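Local coordinates for protein Thf1 (Thermosynechococcus elongatus, PDB 5MJR) that probably takes part in photosynthetic membrane biogenesis and associates with the FtsH protease complex involved in photosystem II repair, at residues A[128-133]-A[141-146]; A[71-76]-A[92-97]. One frame throughout, in Å; residues are numbered along the deposited sequence. Where two conformers were deposited one is given.

Contact 1: A[128-133]-A[141-146]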
loop_
_atom_site.group_PDB
_atom_site.type_symbol
_atom_site.label_atom_id
_atom_site.label_comp_id
_atom_site.label_asym_id
_atom_site.label_seq_id
_atom_site.Cartn_x
_atom_site.Cartn_y
_atom_site.Cartn_z
ATOM N N ASP A 128 -4.286 -11.681 19.628
ATOM C CA ASP A 128 -5.300 -12.595 20.094
ATOM C C ASP A 128 -6.303 -12.946 18.945
ATOM O O ASP A 128 -6.691 -14.088 18.744
ATOM C CB ASP A 128 -6.078 -12.004 21.241
ATOM C CG ASP A 128 -5.317 -12.017 22.556
ATOM O OD1 ASP A 128 -4.280 -12.759 22.618
ATOM O OD2 ASP A 128 -5.789 -11.333 23.518
ATOM N N GLU A 129 -6.670 -11.924 18.136
ATOM C CA GLU A 129 -7.585 -12.147 17.022
ATOM C C GLU A 129 -6.936 -13.013 15.941
ATOM O O GLU A 129 -7.541 -13.972 15.429
ATOM C CB GLU A 129 -8.053 -10.816 16.503
ATOM C CG GLU A 129 -9.186 -10.991 15.598
ATOM C CD GLU A 129 -9.927 -9.695 15.132
ATOM O OE1 GLU A 129 -9.825 -8.591 15.756
ATOM O OE2 GLU A 129 -10.709 -9.850 14.187
ATOM N N LEU A 130 -5.673 -12.758 15.625
ATOM C CA LEU A 130 -4.943 -13.627 14.683
ATOM C C LEU A 130 -4.875 -15.081 15.223
ATOM O O LEU A 130 -5.116 -16.049 14.486
ATOM C CB LEU A 130 -3.609 -13.089 14.358
ATOM C CG LEU A 130 -3.589 -11.774 13.545
ATOM C CD1 LEU A 130 -2.223 -11.108 13.602
ATOM C CD2 LEU A 130 -3.987 -12.013 12.118
ATOM N N ASN A 131 -4.527 -15.183 16.507
ATOM C CA ASN A 131 -4.308 -16.510 17.077
ATOM C C ASN A 131 -5.641 -17.317 17.218
ATOM O O ASN A 131 -5.603 -18.510 17.479
ATOM C CB ASN A 131 -3.577 -16.327 18.391
ATOM C CG ASN A 131 -2.133 -16.022 18.161
ATOM O OD1 ASN A 131 -1.542 -16.452 17.156
ATOM N ND2 ASN A 131 -1.537 -15.363 19.105
ATOM N N SER A 132 -6.774 -16.681 17.191
ATOM C CA SER A 132 -8.110 -17.341 17.234
ATOM C C SER A 132 -8.305 -18.166 15.986
ATOM O O SER A 132 -9.219 -19.016 15.962
ATOM C CB SER A 132 -9.211 -16.213 17.274
ATOM O OG SER A 132 -9.506 -15.646 15.831
ATOM N N GLY A 133 -7.528 -17.841 14.907
ATOM C CA GLY A 133 -7.614 -18.580 13.670
ATOM C C GLY A 133 -8.682 -18.083 12.699
ATOM O O GLY A 133 -8.724 -18.586 11.527
ATOM N N SER A 141 -6.258 -10.362 6.045
ATOM C CA SER A 141 -5.338 -10.172 4.972
ATOM C C SER A 141 -3.869 -10.104 5.371
ATOM O O SER A 141 -2.999 -10.170 4.542
ATOM C CB SER A 141 -5.704 -8.934 4.115
ATOM O OG SER A 141 -5.455 -7.740 4.707
ATOM N N LEU A 142 -3.590 -10.019 6.697
ATOM C CA LEU A 142 -2.212 -10.221 7.141
ATOM C C LEU A 142 -1.759 -11.653 6.997
ATOM O O LEU A 142 -0.518 -11.915 6.964
ATOM C CB LEU A 142 -2.061 -9.811 8.581
ATOM C CG LEU A 142 -2.188 -8.337 8.896
ATOM C CD1 LEU A 142 -1.680 -8.091 10.335
ATOM C CD2 LEU A 142 -1.666 -7.346 7.976
ATOM N N ASN A 143 -2.713 -12.572 6.863
ATOM C CA ASN A 143 -2.400 -13.967 6.546
ATOM C C ASN A 143 -2.167 -14.152 5.039
ATOM O O ASN A 143 -2.945 -14.773 4.327
ATOM C CB ASN A 143 -3.486 -14.875 7.074
ATOM C CG ASN A 143 -3.495 -14.993 8.582
ATOM O OD1 ASN A 143 -2.419 -14.977 9.190
ATOM N ND2 ASN A 143 -4.710 -15.115 9.147
ATOM N N HIS A 144 -1.123 -13.478 4.595
ATOM C CA HIS A 144 -0.858 -13.326 3.177
ATOM C C HIS A 144 -0.054 -14.500 2.661
ATOM O O HIS A 144 1.121 -14.654 3.109
ATOM C CB HIS A 144 -0.036 -12.058 2.995
ATOM C CG HIS A 144 0.174 -11.710 1.543
ATOM N ND1 HIS A 144 -0.843 -11.151 0.822
ATOM C CD2 HIS A 144 1.209 -11.936 0.726
ATOM C CE1 HIS A 144 -0.390 -11.034 -0.423
ATOM N NE2 HIS A 144 0.857 -11.481 -0.502
ATOM N N THR A 145 -0.625 -15.179 1.695
ATOM C CA THR A 145 0.088 -16.222 0.924
ATOM C C THR A 145 0.127 -15.766 -0.554
ATOM O O THR A 145 -0.616 -14.925 -0.953
ATOM C CB THR A 145 -0.587 -17.584 1.188
ATOM O OG1 THR A 145 -1.877 -17.636 0.555
ATOM C CG2 THR A 145 -0.743 -17.809 2.709
ATOM N N GLY A 146 0.901 -16.398 -1.385
ATOM C CA GLY A 146 1.044 -15.845 -2.686
ATOM C C GLY A 146 1.949 -14.632 -2.686
ATOM O O GLY A 146 2.632 -14.255 -1.736
HETATM O O HOH W 1 -4.960 -16.152 11.822
#
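The C-terminal end of helix 123-131 meets the inverse gamma turn of the following loop through L130, L142 and N143. The leucines approach by their methyl ends, L130 CD1 lying 4.5 Å from L142 CD1, so the apolar touch is loose. The other methyl of L130, CD2, comes within 4.4 Å of N143 ND2, a plain van der Waals approach. N143 sends CG anti to its own carbonyl carbon (chi1 -71°), and its amide is carried toward the helix end. There one water spans the gap: it donates to L130 O at 2.7 Å and accepts from N143 ND2 at 2.9 Å. The polar link between the segments is thus made through this water. L130 O also takes the backbone bond from G133 N (3.0 Å), which gives this carbonyl oxygen of the last helical turn two donors. G133 leaves the helical conformation with phi 87°, a value that suits glycine. Just before it, S132 OG folds back onto E129 O at 2.6 Å, lying in the carbonyl plane on a lone pair, with an angle of 143° at the oxygen. Within 141-146, a weak bond from H144 N to L142 O closes the turn centred on N143. Beyond the two segments L130 packs on I182, while L142 is covered by L68 of helix 67-80 and by L156 and F159 of helix 150-162. The whole is a helix-to-loop connection in an all-helical protein: a helix C terminus followed by a glycine of positive phi, with a water bridging L130 O to the side chain at the centre of an inverse gamma turn.

Contact 2: A[71-76]-A[92-97]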
loop_
_atom_site.group_PDB
_atom_site.type_symbol
_atom_site.label_atom_id
_atom_site.label_comp_id
_atom_site.label_asym_id
_atom_site.label_seq_id
_atom_site.Cartn_x
_atom_site.Cartn_y
_atom_site.Cartn_z
ATOM N N LEU A 71 -4.436 -0.990 0.987
ATOM C CA LEU A 71 -3.911 -0.065 1.957
ATOM C C LEU A 71 -2.504 0.385 1.571
ATOM O O LEU A 71 -2.147 1.566 1.705
ATOM C CB LEU A 71 -3.976 -0.597 3.376
ATOM C CG LEU A 71 -3.522 0.330 4.507
ATOM C CD1 LEU A 71 -4.301 1.578 4.560
ATOM C CD2 LEU A 71 -3.562 -0.455 5.809
ATOM N N GLY A 72 -1.657 -0.541 1.104
ATOM C CA GLY A 72 -0.363 -0.173 0.701
ATOM C C GLY A 72 -0.306 0.789 -0.489
ATOM O O GLY A 72 0.456 1.751 -0.484
ATOM N N VAL A 73 -1.157 0.556 -1.510
ATOM C CA VAL A 73 -1.209 1.447 -2.673
ATOM C C VAL A 73 -1.669 2.822 -2.258
ATOM O O VAL A 73 -1.070 3.858 -2.635
ATOM C CB VAL A 73 -2.130 0.868 -3.746
ATOM C CG1 VAL A 73 -2.431 1.869 -4.882
ATOM C CG2 VAL A 73 -1.574 -0.367 -4.335
ATOM N N VAL A 74 -2.756 2.875 -1.475
ATOM C CA VAL A 74 -3.295 4.170 -1.045
ATOM C C VAL A 74 -2.272 4.921 -0.214
ATOM O O VAL A 74 -2.056 6.122 -0.389
ATOM C CB VAL A 74 -4.604 3.968 -0.254
ATOM C CG1 VAL A 74 -5.033 5.208 0.509
ATOM C CG2 VAL A 74 -5.704 3.555 -1.218
ATOM N N THR A 75 -1.615 4.193 0.681
ATOM C CA THR A 75 -0.591 4.842 1.595
ATOM C C THR A 75 0.577 5.349 0.782
ATOM O O THR A 75 1.033 6.492 1.018
ATOM C CB THR A 75 -0.150 3.781 2.667
ATOM O OG1 THR A 75 -1.286 3.436 3.455
ATOM C CG2 THR A 75 0.908 4.383 3.568
ATOM N N ALA A 76 1.147 4.491 -0.079
ATOM C CA ALA A 76 2.320 4.884 -0.854
ATOM C C ALA A 76 1.965 6.142 -1.737
ATOM O O ALA A 76 2.771 7.099 -1.823
ATOM C CB ALA A 76 2.823 3.786 -1.705
ATOM N N ARG A 92 -8.102 13.039 -8.943
ATOM C CA ARG A 92 -8.292 12.629 -10.311
ATOM C C ARG A 92 -7.148 11.766 -10.772
ATOM O O ARG A 92 -7.338 10.802 -11.535
ATOM C CB ARG A 92 -8.294 13.902 -11.272
ATOM C CG ARG A 92 -9.562 14.647 -11.190
ATOM C CD ARG A 92 -9.384 16.000 -11.895
ATOM N NE ARG A 92 -10.598 16.790 -12.077
ATOM C CZ ARG A 92 -10.851 17.992 -11.562
ATOM N NH1 ARG A 92 -9.983 18.632 -10.745
ATOM N NH2 ARG A 92 -12.022 18.582 -11.856
ATOM N N ILE A 93 -5.947 12.041 -10.345
ATOM C CA ILE A 93 -4.810 11.216 -10.675
ATOM C C ILE A 93 -4.955 9.771 -10.068
ATOM O O ILE A 93 -4.659 8.793 -10.735
ATOM C CB ILE A 93 -3.454 11.849 -10.224
ATOM C CG1 ILE A 93 -3.195 13.111 -11.099
ATOM C CG2 ILE A 93 -2.321 10.885 -10.256
ATOM C CD1 ILE A 93 -2.080 13.966 -10.645
ATOM N N PHE A 94 -5.388 9.712 -8.782
ATOM C CA PHE A 94 -5.606 8.401 -8.178
ATOM C C PHE A 94 -6.677 7.569 -8.940
ATOM O O PHE A 94 -6.489 6.390 -9.193
ATOM C CB PHE A 94 -5.966 8.540 -6.736
ATOM C CG PHE A 94 -6.073 7.212 -6.040
ATOM C CD1 PHE A 94 -4.915 6.553 -5.704
ATOM C CD2 PHE A 94 -7.315 6.660 -5.743
ATOM C CE1 PHE A 94 -4.957 5.268 -5.083
ATOM C CE2 PHE A 94 -7.400 5.417 -5.117
ATOM C CZ PHE A 94 -6.176 4.740 -4.819
ATOM N N HIS A 95 -7.738 8.267 -9.336
ATOM C CA HIS A 95 -8.802 7.621 -10.083
ATOM C C HIS A 95 -8.211 7.017 -11.357
ATOM O O HIS A 95 -8.449 5.867 -11.724
ATOM C CB HIS A 95 -9.927 8.611 -10.320
ATOM C CG HIS A 95 -11.019 8.039 -11.227
ATOM N ND1 HIS A 95 -10.860 8.013 -12.631
ATOM C CD2 HIS A 95 -12.286 7.630 -10.960
ATOM C CE1 HIS A 95 -11.945 7.524 -13.201
ATOM N NE2 HIS A 95 -12.773 7.193 -12.183
ATOM N N ALA A 96 -7.473 7.862 -12.084
ATOM C CA ALA A 96 -6.872 7.454 -13.348
ATOM C C ALA A 96 -5.909 6.284 -13.211
ATOM O O ALA A 96 -5.867 5.333 -14.029
ATOM C CB ALA A 96 -6.241 8.641 -14.046
ATOM N N LEU A 97 -5.106 6.339 -12.151
ATOM C CA LEU A 97 -4.140 5.287 -11.865
ATOM C C LEU A 97 -4.916 3.965 -11.652
ATOM O O LEU A 97 -4.553 2.945 -12.234
ATOM C CB LEU A 97 -3.367 5.659 -10.581
ATOM C CG LEU A 97 -2.275 4.597 -10.213
ATOM C CD1 LEU A 97 -0.910 5.237 -10.033
ATOM C CD2 LEU A 97 -2.643 4.162 -8.878
#
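L71 O, one turn before T75 and close to V74, which touches F94 across the contact, is gripped by two donors from the same residue. T75 OG1 bonds to it at 2.7 Å, tilted 34° from the carbonyl plane, and T75 N bonds to it at 2.9 Å from the opposite face. The threonine hydroxyl is thereby turned back onto its own helix.

V73 and V74, two and three residues on from L71, receive the ring of F94. The phenylalanine reaches across with CG anti to its backbone N (chi1 -175°), which extends the ring from helix 90-100 toward helix 67-80. Its far end, CZ, comes to 3.8 Å from V74 CG2, the methyl that lies beside the backbone N of the valine; the two side chains cross at about a right angle, and the methyl meets the ring obliquely. V73 CG1 instead sits at the ring edge, near its plane, 4.2 Å from F94 CE1. This is helix-helix packing in the interior of an all-helical fold, with one aromatic side chain spanning most of the gap: the nearest CA atoms, those of V74 and F94, are 8.6 Å apart. L97, one turn after F94, also points toward helix 67-80, but L97 CD2 stays 4.6 Å from V73 CG1, a loose approach; L50 and L51 of helix 41-58 back this leucine. The F94 ring also makes an edge-to-face contact with F77, further along helix 67-80. V73 in turn packs on I54 and L108, and V74 on A112.

Overall arrangement
After helices 24-34 and 41-58 the chain runs into helix 67-80 and turns through residues 81-89 into helix 90-100, where contact 2 closes a loop of 15 residues between its segments. Only later, after helix 105-113, does helix 123-131 lead into contact 1, which closes a shorter loop, seven residues between its segments, before helix 150-162. The two are therefore in series, neither nested nor crossed, and lie on opposite sides of the chain's centre, their own centres 25 Å apart. Their nearest atoms are about 7 Å apart without touching. Shared neighbours connect them: helix 67-80 carries both segment 71-76 and L68, on which L142 packs, while W115 touches S141 and L71, and F159 touches L142 and L71.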